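Local structure of protein transport protein SEC16 (Saccharomyces cerevisiae, 3MZK) at residues Ala21-Val26 against Leu365-Gly370; Gln358-Ala363 against Arg401-Val406. The protein helps initiate assembly of the COPII coat that forms transport vesicles and selects cargo at the endoplasmic reticulum, and also takes part in autophagy. All blocks are in the same frame, centred on the assembly; numbering follows the deposited sequence.

Contact 1 of 2, residues Ala21-Val26 against Leu365-Gly370; sequences AANKVV and LLQEQG
The carbonyl oxygen of Gln367 is gripped by two donors, one from each side of the contact. Asn23 ND2 reaches it across the interface at 2.9 Å, and Gly370 N, from the same helix end, lies 2.9 Å from Gln367 O. The hydrogen bond from Asn23 ND2 is somewhat bent, 146° at the hydrogen, and the donor sits 15° off the carbonyl plane. Asn23 gets there with its CG anti to the carbonyl carbon and beside the backbone N (chi1 -60°), which sends the carboxamide out from the turn to the end of helix 356-368. The amide group also lies against the next carbonyl, Asn23 CG being 3.4 Å from Glu368 O. The OD1 branch lies over the same backbone, with Asn23 OD1 3.4 Å from Glu368 CA. With the amide gone, as in an alanine here, Gln367 O would probably be left with Gly370 N of its own helix end, and a gap would open between turn and helix. The carboxylate of Glu368 is weakly hydrogen-bonded to the chain of another protein, which Lys24 NZ also meets. The turn links strands 16-19 and 24-28 of the three-stranded antiparallel sheet, consistent with the blade that Sec16 adds to the propeller of Sec13, and it meets a helix closed by a Schellman motif, in which Gly370 takes positive phi and Leu371 N bonds to Leu366 O.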
ATOM      1  N   ALA B  21       2.090   9.336  59.953  1.00 37.42           N
ATOM      2  CA  ALA B  21       3.212   9.091  59.058  1.00 39.55           C
ATOM      3  C   ALA B  21       4.126   7.958  59.548  1.00 40.44           C
ATOM      4  O   ALA B  21       5.007   7.509  58.811  1.00 34.52           O
ATOM      5  CB  ALA B  21       4.012  10.377  58.839  1.00 23.97           C
ATOM      6  N   ALA B  22       3.914   7.492  60.781  1.00 37.44           N
ATOM      7  CA  ALA B  22       4.770   6.455  61.369  1.00 33.23           C
ATOM      8  C   ALA B  22       4.159   5.058  61.304  1.00 45.33           C
ATOM      9  O   ALA B  22       4.460   4.208  62.139  1.00 58.05           O
ATOM     10  CB  ALA B  22       5.116   6.799  62.797  1.00 41.75           C
ATOM     11  N   ASN B  23       3.306   4.821  60.316  1.00 56.29           N
ATOM     12  CA  ASN B  23       2.659   3.523  60.162  1.00 66.12           C
ATOM     13  C   ASN B  23       1.935   3.079  61.427  1.00 50.45           C
ATOM     14  O   ASN B  23       1.831   1.888  61.723  1.00 55.12           O
ATOM     15  CB  ASN B  23       3.665   2.469  59.709  1.00 81.04           C
ATOM     16  CG  ASN B  23       4.297   2.813  58.372  1.00109.43           C
ATOM     17  OD1 ASN B  23       3.840   3.725  57.675  1.00113.56           O
ATOM     18  ND2 ASN B  23       5.346   2.082  58.002  1.00121.25           N
ATOM     19  N   LYS B  24       1.435   4.058  62.167  1.00 36.62           N
ATOM     20  CA  LYS B  24       0.590   3.793  63.314  1.00 44.94           C
ATOM     21  C   LYS B  24      -0.779   4.400  63.047  1.00 37.50           C
ATOM     22  O   LYS B  24      -0.939   5.246  62.172  1.00 39.73           O
ATOM     23  CB  LYS B  24       1.183   4.412  64.582  1.00 35.91           C
ATOM     24  CG  LYS B  24       2.521   3.840  65.029  1.00 37.60           C
ATOM     25  CD  LYS B  24       2.875   4.439  66.384  1.00 56.97           C
ATOM     26  CE  LYS B  24       4.222   3.986  66.919  1.00 62.32           C
ATOM     27  NZ  LYS B  24       4.497   4.653  68.231  1.00 50.11           N
ATOM     28  N   VAL B  25      -1.768   3.976  63.811  1.00 38.93           N
ATOM     29  CA  VAL B  25      -3.089   4.560  63.694  1.00 34.41           C
ATOM     30  C   VAL B  25      -3.632   4.836  65.095  1.00 29.45           C
ATOM     31  O   VAL B  25      -3.256   4.163  66.051  1.00 55.94           O
ATOM     32  CB  VAL B  25      -4.008   3.630  62.865  1.00 37.92           C
ATOM     33  CG1 VAL B  25      -5.364   3.448  63.513  1.00 48.17           C
ATOM     34  CG2 VAL B  25      -4.148   4.160  61.446  1.00 31.04           C
ATOM     35  N   VAL B  26      -4.492   5.839  65.220  1.00 38.50           N
ATOM     36  CA  VAL B  26      -5.180   6.123  66.482  1.00 30.34           C
ATOM     37  C   VAL B  26      -6.668   6.070  66.234  1.00 35.71           C
ATOM     38  O   VAL B  26      -7.160   6.681  65.278  1.00 37.58           O
ATOM     39  CB  VAL B  26      -4.899   7.549  66.997  1.00 41.63           C
ATOM     40  CG1 VAL B  26      -5.464   7.724  68.409  1.00 35.42           C
ATOM     41  CG2 VAL B  26      -3.426   7.834  66.990  1.00 60.57           C
ATOM     42  N   LEU B 365       2.946   3.475  48.834  1.00 44.97           N
ATOM     43  CA  LEU B 365       2.253   2.319  49.392  1.00 43.61           C
ATOM     44  C   LEU B 365       3.204   1.349  50.084  1.00 54.35           C
ATOM     45  O   LEU B 365       2.831   0.678  51.048  1.00 60.84           O
ATOM     46  CB  LEU B 365       1.461   1.591  48.314  1.00 37.45           C
ATOM     47  CG  LEU B 365       0.112   2.230  47.991  1.00 45.31           C
ATOM     48  CD1 LEU B 365      -0.497   1.585  46.764  1.00 51.44           C
ATOM     49  CD2 LEU B 365      -0.825   2.117  49.177  1.00 30.99           C
ATOM     50  N   LEU B 366       4.431   1.275  49.586  1.00 42.25           N
ATOM     51  CA  LEU B 366       5.447   0.439  50.206  1.00 43.18           C
ATOM     52  C   LEU B 366       5.852   1.000  51.564  1.00 47.52           C
ATOM     53  O   LEU B 366       6.058   0.249  52.516  1.00 59.38           O
ATOM     54  CB  LEU B 366       6.665   0.317  49.294  1.00 45.24           C
ATOM     55  CG  LEU B 366       6.425  -0.502  48.029  1.00 58.05           C
ATOM     56  CD1 LEU B 366       7.603  -0.395  47.063  1.00 62.21           C
ATOM     57  CD2 LEU B 366       6.144  -1.951  48.397  1.00 43.12           C
ATOM     58  N   GLN B 367       5.964   2.323  51.644  1.00 49.02           N
ATOM     59  CA  GLN B 367       6.267   3.002  52.899  1.00 55.37           C
ATOM     60  C   GLN B 367       5.256   2.649  53.978  1.00 47.24           C
ATOM     61  O   GLN B 367       5.632   2.264  55.080  1.00 70.50           O
ATOM     62  CB  GLN B 367       6.274   4.518  52.699  1.00 75.10           C
ATOM     63  CG  GLN B 367       5.882   5.307  53.946  1.00 84.44           C
ATOM     64  CD  GLN B 367       7.081   5.852  54.683  1.00 92.05           C
ATOM     65  OE1 GLN B 367       8.027   6.341  54.069  1.00107.70           O
ATOM     66  NE2 GLN B 367       7.053   5.764  56.006  1.00 86.14           N
ATOM     67  N   GLU B 368       3.972   2.791  53.663  1.00 42.34           N
ATOM     68  CA  GLU B 368       2.926   2.521  54.639  1.00 49.14           C
ATOM     69  C   GLU B 368       2.968   1.075  55.133  1.00 51.36           C
ATOM     70  O   GLU B 368       2.586   0.789  56.262  1.00 72.74           O
ATOM     71  CB  GLU B 368       1.545   2.852  54.076  1.00 40.98           C
ATOM     72  CG  GLU B 368       1.373   4.298  53.665  1.00 62.06           C
ATOM     73  CD  GLU B 368      -0.088   4.730  53.623  1.00 76.26           C
ATOM     74  OE1 GLU B 368      -0.821   4.305  52.702  1.00 65.52           O
ATOM     75  OE2 GLU B 368      -0.507   5.498  54.520  1.00 87.80           O
ATOM     76  N   GLN B 369       3.436   0.165  54.285  1.00 58.21           N
ATOM     77  CA  GLN B 369       3.538  -1.241  54.663  1.00 63.91           C
ATOM     78  C   GLN B 369       4.907  -1.576  55.242  1.00 72.03           C
ATOM     79  O   GLN B 369       5.299  -2.736  55.304  1.00 83.78           O
ATOM     80  CB  GLN B 369       3.239  -2.141  53.469  1.00 56.29           C
ATOM     81  CG  GLN B 369       1.836  -1.979  52.922  1.00 74.38           C
ATOM     82  CD  GLN B 369       1.586  -2.832  51.696  1.00 82.17           C
ATOM     83  OE1 GLN B 369       0.865  -2.425  50.786  1.00 81.41           O
ATOM     84  NE2 GLN B 369       2.176  -4.024  51.666  1.00 86.22           N
ATOM     85  N   GLY B 370       5.628  -0.547  55.668  1.00 72.20           N
ATOM     86  CA  GLY B 370       6.918  -0.729  56.305  1.00 77.29           C
ATOM     87  C   GLY B 370       7.949  -1.394  55.419  1.00 75.41           C
ATOM     88  O   GLY B 370       8.903  -1.992  55.913  1.00 84.08           O
TER

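Contact 2 of 2, residues Gln358-Ala363 against Arg401-Val406; sequences QKIYHA and RELSEV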
ATOM      1  N   GLN B 358       1.661   7.145  39.243  1.00 56.32           N
ATOM      2  CA  GLN B 358       1.232   5.882  39.833  1.00 43.02           C
ATOM      3  C   GLN B 358       2.409   5.145  40.452  1.00 51.18           C
ATOM      4  O   GLN B 358       2.255   4.481  41.468  1.00 56.18           O
ATOM      5  CB  GLN B 358       0.536   4.998  38.799  1.00 33.22           C
ATOM      6  CG  GLN B 358      -0.178   3.794  39.393  1.00 34.81           C
ATOM      7  CD  GLN B 358      -0.835   2.918  38.332  1.00 45.21           C
ATOM      8  OE1 GLN B 358      -2.002   2.542  38.453  1.00 45.14           O
ATOM      9  NE2 GLN B 358      -0.079   2.581  37.293  1.00 33.20           N
ATOM     10  N   LYS B 359       3.584   5.266  39.839  1.00 45.36           N
ATOM     11  CA  LYS B 359       4.791   4.634  40.368  1.00 43.68           C
ATOM     12  C   LYS B 359       5.207   5.236  41.711  1.00 51.46           C
ATOM     13  O   LYS B 359       5.613   4.515  42.626  1.00 39.71           O
ATOM     14  CB  LYS B 359       5.945   4.747  39.374  1.00 42.49           C
ATOM     15  CG  LYS B 359       5.758   3.935  38.110  1.00 54.54           C
ATOM     16  CD  LYS B 359       7.035   3.919  37.294  1.00 53.21           C
ATOM     17  CE  LYS B 359       6.837   3.233  35.962  1.00 60.36           C
ATOM     18  NZ  LYS B 359       8.052   3.379  35.116  1.00 78.57           N
ATOM     19  N   ILE B 360       5.115   6.559  41.817  1.00 46.70           N
ATOM     20  CA  ILE B 360       5.436   7.251  43.060  1.00 33.72           C
ATOM     21  C   ILE B 360       4.438   6.842  44.131  1.00 44.31           C
ATOM     22  O   ILE B 360       4.799   6.588  45.281  1.00 54.57           O
ATOM     23  CB  ILE B 360       5.404   8.778  42.879  1.00 43.19           C
ATOM     24  CG1 ILE B 360       6.399   9.209  41.799  1.00 42.82           C
ATOM     25  CG2 ILE B 360       5.708   9.487  44.194  1.00 44.10           C
ATOM     26  CD1 ILE B 360       6.409  10.699  41.558  1.00 43.06           C
ATOM     27  N   TYR B 361       3.174   6.776  43.737  1.00 41.92           N
ATOM     28  CA  TYR B 361       2.109   6.315  44.615  1.00 44.27           C
ATOM     29  C   TYR B 361       2.378   4.884  45.065  1.00 53.37           C
ATOM     30  O   TYR B 361       2.045   4.499  46.189  1.00 49.14           O
ATOM     31  CB  TYR B 361       0.777   6.422  43.878  1.00 36.77           C
ATOM     32  CG  TYR B 361      -0.336   5.559  44.408  1.00 34.49           C
ATOM     33  CD1 TYR B 361      -0.852   5.753  45.678  1.00 32.14           C
ATOM     34  CD2 TYR B 361      -0.899   4.569  43.614  1.00 41.03           C
ATOM     35  CE1 TYR B 361      -1.889   4.970  46.148  1.00 44.65           C
ATOM     36  CE2 TYR B 361      -1.929   3.782  44.076  1.00 34.51           C
ATOM     37  CZ  TYR B 361      -2.421   3.988  45.339  1.00 37.80           C
ATOM     38  OH  TYR B 361      -3.449   3.203  45.785  1.00 44.58           O
ATOM     39  N   HIS B 362       2.989   4.104  44.177  1.00 50.67           N
ATOM     40  CA  HIS B 362       3.385   2.735  44.479  1.00 49.50           C
ATOM     41  C   HIS B 362       4.417   2.760  45.603  1.00 49.00           C
ATOM     42  O   HIS B 362       4.255   2.091  46.620  1.00 56.07           O
ATOM     43  CB  HIS B 362       3.952   2.067  43.219  1.00 52.80           C
ATOM     44  CG  HIS B 362       4.323   0.626  43.394  1.00 63.53           C
ATOM     45  ND1 HIS B 362       4.990  -0.090  42.425  1.00 57.99           N
ATOM     46  CD2 HIS B 362       4.122  -0.231  44.426  1.00 67.28           C
ATOM     47  CE1 HIS B 362       5.188  -1.327  42.851  1.00 47.39           C
ATOM     48  NE2 HIS B 362       4.673  -1.438  44.060  1.00 53.88           N
ATOM     49  N   ALA B 363       5.472   3.549  45.417  1.00 45.62           N
ATOM     50  CA  ALA B 363       6.505   3.715  46.440  1.00 48.85           C
ATOM     51  C   ALA B 363       5.918   4.172  47.769  1.00 46.34           C
ATOM     52  O   ALA B 363       6.351   3.737  48.829  1.00 60.20           O
ATOM     53  CB  ALA B 363       7.567   4.694  45.971  1.00 47.38           C
ATOM     54  N   ARG B 401       8.757  17.208  43.238  1.00 48.28           N
ATOM     55  CA  ARG B 401       8.353  17.536  44.595  1.00 61.59           C
ATOM     56  C   ARG B 401       7.766  16.307  45.281  1.00 47.61           C
ATOM     57  O   ARG B 401       8.199  15.922  46.366  1.00 45.08           O
ATOM     58  CB  ARG B 401       7.334  18.674  44.578  1.00 66.35           C
ATOM     59  CG  ARG B 401       6.712  18.987  45.929  1.00 72.83           C
ATOM     60  CD  ARG B 401       5.592  19.998  45.772  1.00 82.09           C
ATOM     61  NE  ARG B 401       4.778  19.708  44.595  1.00 81.59           N
ATOM     62  CZ  ARG B 401       3.831  18.779  44.557  1.00 99.53           C
ATOM     63  NH1 ARG B 401       3.576  18.049  45.638  1.00111.83           N
ATOM     64  NH2 ARG B 401       3.140  18.577  43.443  1.00 94.81           N
ATOM     65  N   GLU B 402       6.785  15.694  44.627  1.00 37.72           N
ATOM     66  CA  GLU B 402       6.077  14.553  45.187  1.00 45.57           C
ATOM     67  C   GLU B 402       7.024  13.394  45.439  1.00 50.00           C
ATOM     68  O   GLU B 402       6.847  12.622  46.380  1.00 49.51           O
ATOM     69  CB  GLU B 402       4.951  14.127  44.252  1.00 44.09           C
ATOM     70  CG  GLU B 402       3.893  15.198  44.064  1.00 48.06           C
ATOM     71  CD  GLU B 402       2.866  14.831  43.015  1.00 76.14           C
ATOM     72  OE1 GLU B 402       3.151  13.942  42.176  1.00 77.43           O
ATOM     73  OE2 GLU B 402       1.773  15.434  43.032  1.00 82.73           O
ATOM     74  N   LEU B 403       8.038  13.283  44.596  1.00 52.33           N
ATOM     75  CA  LEU B 403       9.014  12.222  44.735  1.00 46.44           C
ATOM     76  C   LEU B 403       9.895  12.497  45.942  1.00 45.34           C
ATOM     77  O   LEU B 403      10.244  11.580  46.681  1.00 58.68           O
ATOM     78  CB  LEU B 403       9.859  12.112  43.468  1.00 56.73           C
ATOM     79  CG  LEU B 403      10.927  11.022  43.459  1.00 60.23           C
ATOM     80  CD1 LEU B 403      10.303   9.667  43.747  1.00 52.56           C
ATOM     81  CD2 LEU B 403      11.662  11.024  42.126  1.00 48.43           C
ATOM     82  N   SER B 404      10.248  13.762  46.145  1.00 44.06           N
ATOM     83  CA  SER B 404      11.023  14.156  47.320  1.00 50.12           C
ATOM     84  C   SER B 404      10.291  13.829  48.617  1.00 48.85           C
ATOM     85  O   SER B 404      10.888  13.301  49.558  1.00 42.03           O
ATOM     86  CB  SER B 404      11.359  15.647  47.281  1.00 64.44           C
ATOM     87  OG  SER B 404      12.366  15.909  46.324  1.00 93.81           O
ATOM     88  N   GLU B 405       9.000  14.146  48.660  1.00 36.90           N
ATOM     89  CA  GLU B 405       8.197  13.919  49.851  1.00 50.41           C
ATOM     90  C   GLU B 405       8.218  12.447  50.245  1.00 54.54           C
ATOM     91  O   GLU B 405       8.469  12.110  51.401  1.00 46.76           O
ATOM     92  CB  GLU B 405       6.756  14.387  49.633  1.00 63.19           C
ATOM     93  CG  GLU B 405       5.904  14.373  50.895  1.00 64.15           C
ATOM     94  CD  GLU B 405       6.419  15.332  51.952  1.00 86.33           C
ATOM     95  OE1 GLU B 405       7.283  16.173  51.621  1.00 88.65           O
ATOM     96  OE2 GLU B 405       5.965  15.247  53.115  1.00 95.27           O
ATOM     97  N   VAL B 406       7.954  11.574  49.276  1.00 50.06           N
ATOM     98  CA  VAL B 406       7.961  10.140  49.527  1.00 45.50           C
ATOM     99  C   VAL B 406       9.356   9.679  49.923  1.00 53.01           C
ATOM    100  O   VAL B 406       9.524   8.899  50.859  1.00 57.52           O
ATOM    101  CB  VAL B 406       7.498   9.353  48.301  1.00 47.00           C
ATOM    102  CG1 VAL B 406       7.542   7.865  48.588  1.00 48.39           C
ATOM    103  CG2 VAL B 406       6.100   9.787  47.897  1.00 55.77           C
TER
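Ile360 meets Val406 methyl to methyl, Ile360 CG2 to Val406 CG2 at 3.7 Å, with the two side chains set obliquely to each other. In Ile360, CG1 stands beside the backbone N (chi1 -59°) and the chain runs on extended to CD1, and the two branches serve different partners. CG2 takes Val406 and also lies 4.0 Å from the carbonyl oxygen Glu402 O, while CD1 of Ile360 reaches Leu403 CB at 4.2 Å, and the Ile360 and Leu403 side chains cross at about a right angle. The axes of the segments 358-363 and 401-406 run nearly parallel, 11° apart, with a closest approach of 9.9 Å. Helices 356-368 and 394-409 are first and third of a consecutive trio whose middle helix, 372-387, touches both, in the helical ACE1-like domain that this part of Sec16 forms. Val406 divides its methyls too: CG1, anti to the backbone N (chi1 179°), packs on Ala363 CB at 4.1 Å. The small methyl of Ala363 also touches Tyr378 of the middle helix, and Ile360 touches Leu382 there. At the margin Glu402 OE2 accepts a weak hydrogen bond, part of a salt bridge, from Arg401 NH2 of its own helix, 3.5 Å long.

In the fold
Both contacts draw on helix 356-368, contact 2 on its body and contact 1 on its C-terminal end, with centres about 15 Å apart. Contact 2 is buried and apolar, joining neighbouring helices by methyl groups without a hydrogen bond between them. Contact 1 lies at the surface and rests on an amide and backbone carbonyls, as suits a helix end where carbonyls take partners from a Schellman turn and from a loop. The segments of contact 2 are 38 residues apart, whereas contact 1 joins the N-terminal sheet to a helix 339 residues further on, near one end of the elongated chain. A chain of another protein lies within reach of both.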